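Local structure of putative fructose-bisphosphate aldolase (Coccidioides immitis, 3PM6) at residues Q212-A217 and V222-H227; T20-H25 and G244-N249; E179-A182 and W187-P190; R202-D207 and K234-K239. The protein is a putative class II fructose-bisphosphate aldolase, a TIM-barrel protein that binds a zinc ion through three histidines. One frame throughout, in Å; residues are numbered along the deposited sequence.

Contact 1. Residues Q212-A217 and V222-H227. With ZN (zinc ion), chain S.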
loop_
_atom_site.group_PDB
_atom_site.type_symbol
_atom_site.label_atom_id
_atom_site.label_comp_id
_atom_site.label_asym_id
_atom_site.label_seq_id
_atom_site.Cartn_x
_atom_site.Cartn_y
_atom_site.Cartn_z
ATOM N N GLN A 212 12.735 10.550 34.408
ATOM C CA GLN A 212 12.063 11.692 35.094
ATOM C C GLN A 212 12.974 12.928 35.085
ATOM O O GLN A 212 12.500 14.016 34.797
ATOM C CB GLN A 212 11.491 11.326 36.496
ATOM C CG GLN A 212 10.700 12.455 37.326
ATOM C CD GLN A 212 9.540 13.253 36.578
ATOM O OE1 GLN A 212 9.638 14.465 36.417
ATOM N NE2 GLN A 212 8.476 12.597 36.194
ATOM N N ARG A 213 14.277 12.739 35.312
ATOM C CA ARG A 213 15.272 13.835 35.246
ATOM C C ARG A 213 15.233 14.558 33.896
ATOM O O ARG A 213 15.264 15.793 33.840
ATOM C CB ARG A 213 16.707 13.317 35.513
ATOM C CG ARG A 213 17.123 13.385 36.954
ATOM C CD ARG A 213 18.463 12.746 37.224
ATOM N NE ARG A 213 18.346 11.976 38.455
ATOM C CZ ARG A 213 18.594 10.675 38.557
ATOM N NH1 ARG A 213 19.047 10.014 37.494
ATOM N NH2 ARG A 213 18.433 10.055 39.731
ATOM N N ILE A 214 15.153 13.776 32.825
ATOM C CA ILE A 214 14.937 14.301 31.471
ATOM C C ILE A 214 13.625 15.061 31.355
ATOM O O ILE A 214 13.581 16.193 30.873
ATOM C CB ILE A 214 15.016 13.157 30.429
ATOM C CG1 ILE A 214 16.410 12.506 30.478
ATOM C CG2 ILE A 214 14.622 13.653 28.998
ATOM C CD1 ILE A 214 16.470 11.170 29.844
ATOM N N ASN A 215 12.554 14.441 31.827
ATOM C CA ASN A 215 11.243 15.023 31.740
ATOM C C ASN A 215 11.210 16.357 32.487
ATOM O O ASN A 215 10.727 17.385 31.975
ATOM C CB ASN A 215 10.254 14.050 32.339
ATOM C CG ASN A 215 8.855 14.518 32.211
ATOM O OD1 ASN A 215 8.495 15.098 31.205
ATOM N ND2 ASN A 215 8.053 14.279 33.229
ATOM N N GLU A 216 11.773 16.346 33.689
ATOM C CA GLU A 216 11.808 17.535 34.533
ATOM C C GLU A 216 12.575 18.665 33.837
ATOM O O GLU A 216 12.171 19.821 33.900
ATOM C CB GLU A 216 12.446 17.171 35.871
ATOM C CG GLU A 216 12.289 18.208 36.932
ATOM C CD GLU A 216 10.896 18.231 37.488
ATOM O OE1 GLU A 216 10.186 17.214 37.318
ATOM O OE2 GLU A 216 10.509 19.264 38.068
ATOM N N ALA A 217 13.669 18.336 33.145
ATOM C CA ALA A 217 14.474 19.387 32.515
ATOM C C ALA A 217 13.833 19.941 31.253
ATOM O O ALA A 217 13.887 21.129 31.026
ATOM C CB ALA A 217 15.907 18.916 32.235
ATOM N N VAL A 222 9.393 19.969 25.106
ATOM C CA VAL A 222 9.311 18.940 24.070
ATOM C C VAL A 222 8.536 17.681 24.509
ATOM O O VAL A 222 8.454 17.371 25.706
ATOM C CB VAL A 222 10.725 18.538 23.518
ATOM C CG1 VAL A 222 11.453 19.731 22.952
ATOM C CG2 VAL A 222 11.583 17.817 24.572
ATOM N N GLY A 223 7.961 16.970 23.536
ATOM C CA GLY A 223 7.303 15.678 23.799
ATOM C C GLY A 223 8.341 14.557 23.901
ATOM O O GLY A 223 9.432 14.667 23.355
ATOM N N LEU A 224 8.041 13.505 24.646
ATOM C CA LEU A 224 9.025 12.440 24.857
ATOM C C LEU A 224 8.527 11.193 24.179
ATOM O O LEU A 224 7.342 10.891 24.273
ATOM C CB LEU A 224 9.253 12.196 26.344
ATOM C CG LEU A 224 9.886 13.360 27.115
ATOM C CD1 LEU A 224 10.047 13.008 28.609
ATOM C CD2 LEU A 224 11.256 13.744 26.523
ATOM N N VAL A 225 9.437 10.489 23.512
ATOM C CA VAL A 225 9.110 9.400 22.600
ATOM C C VAL A 225 9.827 8.155 23.059
ATOM O O VAL A 225 11.065 8.150 23.210
ATOM C CB VAL A 225 9.488 9.753 21.117
ATOM C CG1 VAL A 225 9.010 8.675 20.147
ATOM C CG2 VAL A 225 8.838 11.087 20.729
ATOM N N LEU A 226 9.034 7.097 23.256
ATOM C CA LEU A 226 9.516 5.813 23.721
ATOM C C LEU A 226 9.823 4.899 22.535
ATOM O O LEU A 226 8.946 4.581 21.725
ATOM C CB LEU A 226 8.478 5.154 24.640
ATOM C CG LEU A 226 8.846 3.784 25.268
ATOM C CD1 LEU A 226 10.163 3.817 26.021
ATOM C CD2 LEU A 226 7.753 3.288 26.206
ATOM N N HIS A 227 11.069 4.463 22.476
ATOM C CA HIS A 227 11.553 3.472 21.494
ATOM C C HIS A 227 11.918 2.173 22.198
ATOM O O HIS A 227 12.196 2.192 23.418
ATOM C CB HIS A 227 12.832 4.007 20.823
ATOM C CG HIS A 227 12.571 5.082 19.820
ATOM N ND1 HIS A 227 12.644 4.857 18.470
ATOM C CD2 HIS A 227 12.210 6.382 19.972
ATOM C CE1 HIS A 227 12.329 5.970 17.823
ATOM N NE2 HIS A 227 12.073 6.910 18.709
HETATM ZN ZN ZN S . 12.932 3.098 17.354
#
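The flat amide of Asn215 meets Leu224 at its oxygen end, with Asn215 OD1 3.7 Å from Leu224 CD1. The two side chains cross at about a right angle. His227 follows directly after the strand that carries Leu224. Val225 O sits at the edge of the His227 imidazole, in its plane. Zinc is bound at ring atom ND1. The ring of His91 meets it with the planes turned by about 70°.

Helix 208-218 here packs on the outside of strand 223-226, the last step of a beta-alpha-beta unit of the TIM barrel. Leu224 carries the contact, and its two methyl groups divide the work. Leu224 CD1 meets the amide of Asn215 and also Asn215 CB, at 3.9 Å. CD2 turns to Ile214, one residue earlier on the helix. Asn215 reaches the strand because CG stands anti to the backbone N (chi1 -176°). Its amide is buried, and OD1 also accepts a weak hydrogen bond from Arg23 NH2. Ile214 uses only its CG2 branch, with Ile214 CG2 4.2 Å from Leu224 CD2, a plain van der Waals touch.

The strand leads from this buried contact to the metal site. His227 shares the zinc with His91 and His196. Its other ring nitrogen, NE2, is hydrogen-bonded to Glu148 OE2. Held at ND1 by the metal and at NE2 by this second-shell carboxylate, the ring has probably little freedom to turn. Asn194 ND2 bonds to His227 O. The metal bond itself, from His227 ND1 to zinc, measures 2.1 Å.

Contact 2. Residues T20-H25 and G244-N249; sequences TFARTH and GVAKVN
Arg23 lays one face of its guanidinium over Gly244, with Arg23 NH2 3.7 Å from Gly244 CA. CZ and NH1 of Arg23 both lie 3.9 Å from Gly244 CA, so the flat group covers the glycine broadly. The Arg23 chain bends at chi2 and chi3 to bring its end round to this position. Closer to the backbone, Arg23 CB lies 4.2 Å from Ala246 CB.

Ala22, by contrast, points its CB at the strand. Ala22 CB stands 3.9 Å from Ala246 O and also comes up to Ala246 CB. Ala22 touches Ile29 of the first strand as well. Helix 16-24 therefore packs beside the place where strands 29-33 and 245-250 close the TIM barrel.

Gly244 has a positive phi and is the C-prime residue of a Schellman motif that ends helix 234-242. Strand 245-250 follows. Just past helix 16-24, His25 ND1 donates to Phe21 O at 2.9 Å and also lies over the centre of the Phe21 ring.

Small residues meet the helix here, so helix and strand come close: Arg23 CA and Ala246 CA are 5.3 Å apart. Arg23 NH2 makes a weak hydrogen bond to Asn215, outside the pair. Between the segments the contact is van der Waals.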
loop_
_atom_site.group_PDB
_atom_site.type_symbol
_atom_site.label_atom_id
_atom_site.label_comp_id
_atom_site.label_asym_id
_atom_site.label_seq_id
_atom_site.Cartn_x
_atom_site.Cartn_y
_atom_site.Cartn_z
ATOM N N THR A 20 0.843 16.877 22.334
ATOM C CA THR A 20 0.372 17.891 23.245
ATOM C C THR A 20 -0.834 17.346 24.020
ATOM O O THR A 20 -0.828 17.327 25.226
ATOM C CB THR A 20 -0.056 19.135 22.435
ATOM O OG1 THR A 20 1.102 19.698 21.810
ATOM C CG2 THR A 20 -0.754 20.172 23.313
ATOM N N PHE A 21 -1.856 16.896 23.297
ATOM C CA PHE A 21 -3.093 16.414 23.923
ATOM C C PHE A 21 -2.822 15.194 24.810
ATOM O O PHE A 21 -3.314 15.124 25.941
ATOM C CB PHE A 21 -4.148 16.073 22.863
ATOM C CG PHE A 21 -5.500 15.777 23.444
ATOM C CD1 PHE A 21 -6.449 16.795 23.585
ATOM C CD2 PHE A 21 -5.823 14.495 23.884
ATOM C CE1 PHE A 21 -7.701 16.522 24.124
ATOM C CE2 PHE A 21 -7.079 14.214 24.439
ATOM C CZ PHE A 21 -8.009 15.222 24.562
ATOM N N ALA A 22 -2.055 14.241 24.285
ATOM C CA ALA A 22 -1.686 13.038 25.030
ATOM C C ALA A 22 -0.929 13.339 26.342
ATOM O O ALA A 22 -1.234 12.757 27.368
ATOM C CB ALA A 22 -0.893 12.065 24.142
ATOM N N ARG A 23 0.051 14.235 26.289
ATOM C CA ARG A 23 0.798 14.648 27.470
ATOM C C ARG A 23 -0.110 15.252 28.553
ATOM O O ARG A 23 -0.013 14.874 29.717
ATOM C CB ARG A 23 1.928 15.614 27.064
ATOM C CG ARG A 23 2.273 16.743 28.062
ATOM C CD ARG A 23 3.488 16.472 28.903
ATOM N NE ARG A 23 3.182 15.623 30.062
ATOM C CZ ARG A 23 4.071 15.293 31.001
ATOM N NH1 ARG A 23 3.699 14.512 32.016
ATOM N NH2 ARG A 23 5.339 15.732 30.913
ATOM N N THR A 24 -1.018 16.147 28.161
ATOM C CA THR A 24 -1.840 16.867 29.147
ATOM C C THR A 24 -2.890 15.931 29.730
ATOM O O THR A 24 -3.286 16.088 30.885
ATOM C CB THR A 24 -2.452 18.215 28.604
ATOM O OG1 THR A 24 -3.508 17.951 27.683
ATOM C CG2 THR A 24 -1.398 19.060 27.886
ATOM N N HIS A 25 -3.258 14.898 28.970
ATOM C CA HIS A 25 -4.255 13.937 29.435
ATOM C C HIS A 25 -3.712 12.558 29.795
ATOM O O HIS A 25 -4.449 11.582 29.784
ATOM C CB HIS A 25 -5.385 13.839 28.422
ATOM C CG HIS A 25 -6.113 15.131 28.234
ATOM N ND1 HIS A 25 -5.674 16.109 27.367
ATOM C CD2 HIS A 25 -7.209 15.631 28.847
ATOM C CE1 HIS A 25 -6.488 17.143 27.431
ATOM N NE2 HIS A 25 -7.429 16.877 28.315
ATOM N N GLY A 244 6.433 11.321 31.334
ATOM C CA GLY A 244 6.418 12.285 30.235
ATOM C C GLY A 244 6.294 11.683 28.835
ATOM O O GLY A 244 6.157 12.413 27.847
ATOM N N VAL A 245 6.321 10.358 28.734
ATOM C CA VAL A 245 6.210 9.710 27.419
ATOM C C VAL A 245 4.853 9.962 26.787
ATOM O O VAL A 245 3.825 9.570 27.355
ATOM C CB VAL A 245 6.507 8.208 27.514
ATOM C CG1 VAL A 245 6.098 7.478 26.224
ATOM C CG2 VAL A 245 8.008 8.022 27.803
ATOM N N ALA A 246 4.846 10.619 25.621
ATOM C CA ALA A 246 3.594 10.962 24.954
ATOM C C ALA A 246 3.421 10.247 23.632
ATOM O O ALA A 246 2.376 10.368 23.006
ATOM C CB ALA A 246 3.496 12.497 24.728
ATOM N N LYS A 247 4.452 9.534 23.197
ATOM C CA LYS A 247 4.417 8.793 21.945
ATOM C C LYS A 247 5.139 7.487 22.203
ATOM O O LYS A 247 6.297 7.484 22.679
ATOM C CB LYS A 247 5.112 9.588 20.833
ATOM C CG LYS A 247 5.192 8.888 19.443
ATOM C CD LYS A 247 5.788 9.866 18.413
ATOM C CE LYS A 247 6.121 9.240 17.072
ATOM N NZ LYS A 247 7.510 8.685 17.036
ATOM N N VAL A 248 4.448 6.379 21.902
ATOM C CA VAL A 248 5.011 5.031 22.033
ATOM C C VAL A 248 5.121 4.346 20.665
ATOM O O VAL A 248 4.096 4.083 19.993
ATOM C CB VAL A 248 4.131 4.171 22.984
ATOM C CG1 VAL A 248 4.547 2.700 22.932
ATOM C CG2 VAL A 248 4.171 4.735 24.405
ATOM N N ASN A 249 6.368 4.045 20.270
ATOM C CA ASN A 249 6.685 3.357 19.035
ATOM C C ASN A 249 6.641 1.849 19.204
ATOM O O ASN A 249 7.233 1.297 20.152
ATOM C CB ASN A 249 8.113 3.712 18.541
ATOM C CG ASN A 249 8.213 5.154 18.036
ATOM O OD1 ASN A 249 7.294 5.959 18.235
ATOM N ND2 ASN A 249 9.311 5.476 17.376
#

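Contact 3. Residues E179-A182 and W187-P190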
loop_
_atom_site.group_PDB
_atom_site.type_symbol
_atom_site.label_atom_id
_atom_site.label_comp_id
_atom_site.label_asym_id
_atom_site.label_seq_id
_atom_site.Cartn_x
_atom_site.Cartn_y
_atom_site.Cartn_z
ATOM N N GLU A 179 20.595 20.632 25.163
ATOM C CA GLU A 179 21.309 20.950 23.912
ATOM C C GLU A 179 20.418 20.670 22.694
ATOM O O GLU A 179 20.369 21.478 21.771
ATOM C CB GLU A 179 22.681 20.222 23.765
ATOM C CG GLU A 179 23.598 20.240 25.045
ATOM C CD GLU A 179 24.979 19.511 24.880
ATOM O OE1 GLU A 179 25.373 18.626 25.720
ATOM O OE2 GLU A 179 25.683 19.877 23.913
ATOM N N PHE A 180 19.699 19.546 22.691
ATOM C CA PHE A 180 18.864 19.203 21.528
ATOM C C PHE A 180 17.605 20.073 21.389
ATOM O O PHE A 180 17.182 20.387 20.263
ATOM C CB PHE A 180 18.555 17.712 21.454
ATOM C CG PHE A 180 19.619 16.925 20.766
ATOM C CD1 PHE A 180 19.522 16.657 19.413
ATOM C CD2 PHE A 180 20.733 16.464 21.464
ATOM C CE1 PHE A 180 20.510 15.959 18.775
ATOM C CE2 PHE A 180 21.725 15.758 20.823
ATOM C CZ PHE A 180 21.618 15.496 19.486
ATOM N N VAL A 181 17.029 20.481 22.517
ATOM C CA VAL A 181 15.869 21.406 22.505
ATOM C C VAL A 181 16.181 22.716 21.726
ATOM O O VAL A 181 15.318 23.253 21.034
ATOM C CB VAL A 181 15.388 21.726 23.958
ATOM C CG1 VAL A 181 14.532 22.995 24.018
ATOM C CG2 VAL A 181 14.615 20.555 24.559
ATOM N N ALA A 182 17.408 23.222 21.858
ATOM C CA ALA A 182 17.848 24.439 21.129
ATOM C C ALA A 182 17.918 24.246 19.611
ATOM O O ALA A 182 17.980 25.230 18.868
ATOM C CB ALA A 182 19.204 24.952 21.665
ATOM N N TRP A 187 10.021 16.770 19.300
ATOM C CA TRP A 187 10.009 15.585 20.173
ATOM C C TRP A 187 11.407 14.999 20.356
ATOM O O TRP A 187 12.246 15.146 19.492
ATOM C CB TRP A 187 9.088 14.512 19.590
ATOM C CG TRP A 187 7.762 15.042 19.095
ATOM C CD1 TRP A 187 7.014 16.042 19.650
ATOM C CD2 TRP A 187 7.003 14.552 17.981
ATOM N NE1 TRP A 187 5.854 16.238 18.917
ATOM C CE2 TRP A 187 5.833 15.338 17.886
ATOM C CE3 TRP A 187 7.211 13.541 17.043
ATOM C CZ2 TRP A 187 4.871 15.121 16.917
ATOM C CZ3 TRP A 187 6.254 13.334 16.063
ATOM C CH2 TRP A 187 5.100 14.122 16.009
ATOM N N LEU A 188 11.643 14.350 21.494
ATOM C CA LEU A 188 12.921 13.742 21.840
ATOM C C LEU A 188 12.715 12.265 22.142
ATOM O O LEU A 188 11.758 11.913 22.806
ATOM C CB LEU A 188 13.524 14.410 23.092
ATOM C CG LEU A 188 14.334 15.714 22.968
ATOM C CD1 LEU A 188 14.938 16.109 24.295
ATOM C CD2 LEU A 188 15.455 15.563 21.934
ATOM N N ALA A 189 13.620 11.418 21.639
ATOM C CA ALA A 189 13.619 9.975 21.869
ATOM C C ALA A 189 14.769 9.683 22.804
ATOM O O ALA A 189 15.916 9.585 22.362
ATOM C CB ALA A 189 13.826 9.233 20.546
ATOM N N PRO A 190 14.482 9.586 24.115
ATOM C CA PRO A 190 15.639 9.418 24.989
ATOM C C PRO A 190 16.147 7.980 25.033
ATOM O O PRO A 190 15.375 7.039 24.880
ATOM C CB PRO A 190 15.126 9.878 26.373
ATOM C CG PRO A 190 13.552 9.719 26.316
ATOM C CD PRO A 190 13.225 9.933 24.832
#
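Leu188 turns its CG anti to the carbonyl carbon and beside the backbone N (chi1 -84°), which carries both methyl groups out to Phe180 and Val181. Phe180 meets it with CB rather than with the ring. Its chi1 of -86° swings the ring away from the strand. What remains facing Leu188 is the methylene, with Phe180 CB 3.8 Å from Leu188 CD2. The other methyl, Leu188 CD1, looks to Val181, with Val181 CG2 4.5 Å away. That second touch is distant and covers little surface.

The leucine thus fits between two consecutive residues of the helix, one met by each methyl. The backbones stay well apart, with 8.1 Å between Phe180 CA and Leu188 CA. All of the meeting atoms are carbon, and Phe180 and Leu188 are buried.

Other elements complete the layer. The Phe180 side chain touches Asn129, Leu130 and Thr133 of helix 126-141, and also Ala149 and Pro151. Val218 of helix 208-218 touches both Val181 and Leu188. Phe180 O is hydrogen-bonded to Thr183 OG1.

The strand beneath is short but well tied. Trp187 pairs by backbone hydrogen bonds with Thr147 and Ala149, while Leu188 pairs with Gly223 and Val225. The side chain of Trp187 touches Glu148 and Val225, on the inner side of the sheet. An outward leucine packed under the helix before it is the usual helix-on-sheet packing of a beta-alpha-beta unit, here strand 146-149, helix 174-181 and strand 187-188 of the TIM barrel.

Contact 4. Residues R202-D207 and K234-K239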
loop_
_atom_site.group_PDB
_atom_site.type_symbol
_atom_site.label_atom_id
_atom_site.label_comp_id
_atom_site.label_asym_id
_atom_site.label_seq_id
_atom_site.Cartn_x
_atom_site.Cartn_y
_atom_site.Cartn_z
ATOM N N ARG A 202 19.029 -10.575 30.074
ATOM C CA ARG A 202 19.041 -9.479 31.053
ATOM C C ARG A 202 17.685 -8.782 31.213
ATOM O O ARG A 202 17.505 -8.021 32.170
ATOM C CB ARG A 202 20.085 -8.421 30.685
ATOM N N GLY A 203 16.751 -9.021 30.289
ATOM C CA GLY A 203 15.404 -8.428 30.360
ATOM C C GLY A 203 15.393 -6.916 30.156
ATOM O O GLY A 203 16.439 -6.291 29.908
ATOM N N VAL A 204 14.205 -6.328 30.271
ATOM C CA VAL A 204 13.994 -4.876 30.182
ATOM C C VAL A 204 14.444 -4.251 31.498
ATOM O O VAL A 204 13.892 -4.575 32.547
ATOM C CB VAL A 204 12.507 -4.562 29.961
ATOM C CG1 VAL A 204 12.229 -3.062 30.043
ATOM C CG2 VAL A 204 12.009 -5.142 28.623
ATOM N N GLN A 205 15.468 -3.384 31.441
ATOM C CA GLN A 205 15.993 -2.689 32.631
ATOM C C GLN A 205 16.057 -1.191 32.377
ATOM O O GLN A 205 17.055 -0.700 31.910
ATOM C CB GLN A 205 17.391 -3.215 33.039
ATOM C CG GLN A 205 17.474 -4.729 33.335
ATOM C CD GLN A 205 16.483 -5.229 34.397
ATOM O OE1 GLN A 205 15.957 -4.464 35.222
ATOM N NE2 GLN A 205 16.230 -6.533 34.380
ATOM N N LEU A 206 14.976 -0.473 32.665
ATOM C CA LEU A 206 14.897 0.940 32.355
ATOM C C LEU A 206 15.309 1.783 33.556
ATOM O O LEU A 206 15.091 1.414 34.730
ATOM C CB LEU A 206 13.488 1.335 31.847
ATOM C CG LEU A 206 12.860 0.443 30.766
ATOM C CD1 LEU A 206 11.460 0.894 30.392
ATOM C CD2 LEU A 206 13.773 0.312 29.512
ATOM N N ASP A 207 15.937 2.903 33.253
ATOM C CA ASP A 207 16.356 3.835 34.286
ATOM C C ASP A 207 15.276 4.907 34.350
ATOM O O ASP A 207 15.351 5.931 33.659
ATOM C CB ASP A 207 17.725 4.403 33.928
ATOM C CG ASP A 207 18.337 5.252 35.033
ATOM O OD1 ASP A 207 17.638 5.655 35.992
ATOM O OD2 ASP A 207 19.536 5.567 34.888
ATOM N N LYS A 234 1.874 -3.330 30.334
ATOM C CA LYS A 234 1.117 -2.167 30.725
ATOM C C LYS A 234 1.809 -1.404 31.857
ATOM O O LYS A 234 1.851 -0.169 31.865
ATOM C CB LYS A 234 -0.293 -2.576 31.205
ATOM C CG LYS A 234 -0.982 -1.425 32.028
ATOM C CD LYS A 234 -2.442 -1.265 31.630
ATOM C CE LYS A 234 -2.989 0.104 31.995
ATOM N NZ LYS A 234 -3.546 0.738 30.753
ATOM N N GLU A 235 2.299 -2.136 32.845
ATOM C CA GLU A 235 2.871 -1.496 34.034
ATOM C C GLU A 235 4.126 -0.685 33.651
ATOM O O GLU A 235 4.331 0.426 34.147
ATOM C CB GLU A 235 3.155 -2.551 35.118
ATOM C CG GLU A 235 1.857 -3.144 35.772
ATOM C CD GLU A 235 1.263 -4.368 35.061
ATOM O OE1 GLU A 235 1.571 -4.628 33.876
ATOM O OE2 GLU A 235 0.465 -5.094 35.709
ATOM N N ILE A 236 4.935 -1.224 32.737
ATOM C CA ILE A 236 6.088 -0.476 32.186
ATOM C C ILE A 236 5.648 0.786 31.412
ATOM O O ILE A 236 6.201 1.871 31.601
ATOM C CB ILE A 236 6.971 -1.351 31.288
ATOM C CG1 ILE A 236 7.659 -2.411 32.135
ATOM C CG2 ILE A 236 7.998 -0.471 30.501
ATOM C CD1 ILE A 236 8.375 -3.514 31.290
ATOM N N PHE A 237 4.635 0.630 30.566
ATOM C CA PHE A 237 4.060 1.759 29.863
ATOM C C PHE A 237 3.585 2.830 30.832
ATOM O O PHE A 237 3.932 4.007 30.656
ATOM C CB PHE A 237 2.934 1.320 28.921
ATOM C CG PHE A 237 3.404 0.563 27.668
ATOM C CD1 PHE A 237 4.329 1.146 26.753
ATOM C CD2 PHE A 237 2.858 -0.691 27.359
ATOM C CE1 PHE A 237 4.731 0.462 25.570
ATOM C CE2 PHE A 237 3.262 -1.396 26.179
ATOM C CZ PHE A 237 4.210 -0.805 25.284
ATOM N N GLU A 238 2.839 2.431 31.864
ATOM C CA GLU A 238 2.334 3.381 32.855
ATOM C C GLU A 238 3.495 4.169 33.488
ATOM O O GLU A 238 3.426 5.379 33.589
ATOM C CB GLU A 238 1.458 2.706 33.945
ATOM C CG GLU A 238 0.074 2.130 33.490
ATOM C CD GLU A 238 -0.760 3.115 32.629
ATOM O OE1 GLU A 238 -0.586 4.356 32.768
ATOM O OE2 GLU A 238 -1.596 2.651 31.798
ATOM N N LYS A 239 4.567 3.483 33.868
ATOM C CA LYS A 239 5.738 4.128 34.459
ATOM C C LYS A 239 6.335 5.186 33.517
ATOM O O LYS A 239 6.655 6.274 33.957
ATOM C CB LYS A 239 6.786 3.078 34.856
ATOM C CG LYS A 239 6.421 2.298 36.123
ATOM C CD LYS A 239 7.385 1.163 36.439
ATOM C CE LYS A 239 6.878 0.450 37.700
ATOM N NZ LYS A 239 7.161 -1.013 37.772
#
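Ile236 stands on the first turn of helix 234-242 and reaches Val204 and Leu206 of the loop across from it. From CB, which points at the loop, the side chain forks. The CG2 branch is anti to the backbone N and lies against Leu206, with Ile236 CG2 3.7 Å from Leu206 CD1. These two side chains cross at about a right angle. The other branch runs through CG1, which stands beside the backbone N (chi1 -68°) and serves as a spacer. It ends at Ile236 CD1, 4.1 Å from Val204 CG1.

Each branch of the isoleucine therefore has its own partner, and the two partners are two residues apart in the loop. Phe232 touches Val204 and Leu206, and Phe192 adds to the cover of Leu206. Tyr208, on the helix that follows the loop, touches Ile236. The patch lies near the surface, and Val204, Leu206 and Ile236 all remain partly exposed.

The loop joins strand 187-188 to helix 208-218 of the TIM barrel. Gln205 NE2 donates to Arg202 O at 3.0 Å with a nearly straight N-H...O angle of 171°, which links two residues of the loop. Asp207 N-caps the next helix, with OD1 bonded to Arg210 N. In helix 234-242, Lys234 NZ forms a salt bridge of 2.9 Å with Glu238 OE2 and another with Asp294. Glu238 and Asp294 lie close together, and the lysine probably eases their repulsion.

Charges and amides thus shape each segment separately. Between the segments the contact is purely apolar and small, so it brings loop and helix together without fixing them by polar bonds.

Overall arrangement
From the N terminus, the chain enters contact 2 at 20-25 and returns to it last, at 244-249, so this contact encloses all the others. Contact 3 closes first, a short connection of four residues between 179-182 and 187-190. Contact 4 then opens at 202-207. Contact 1, from 212-217 to 222-227, opens and closes inside it before 234-239 closes contact 4. Nothing crosses: contact 3 stands in series before contacts 1 and 4. Strands 187-188, 223-226 and 245-250 are successive in the barrel, so contacts 3, 1 and 2 each tie a helix to one of three adjoining strands. Contact 4 ties a long loop to helix 234-242.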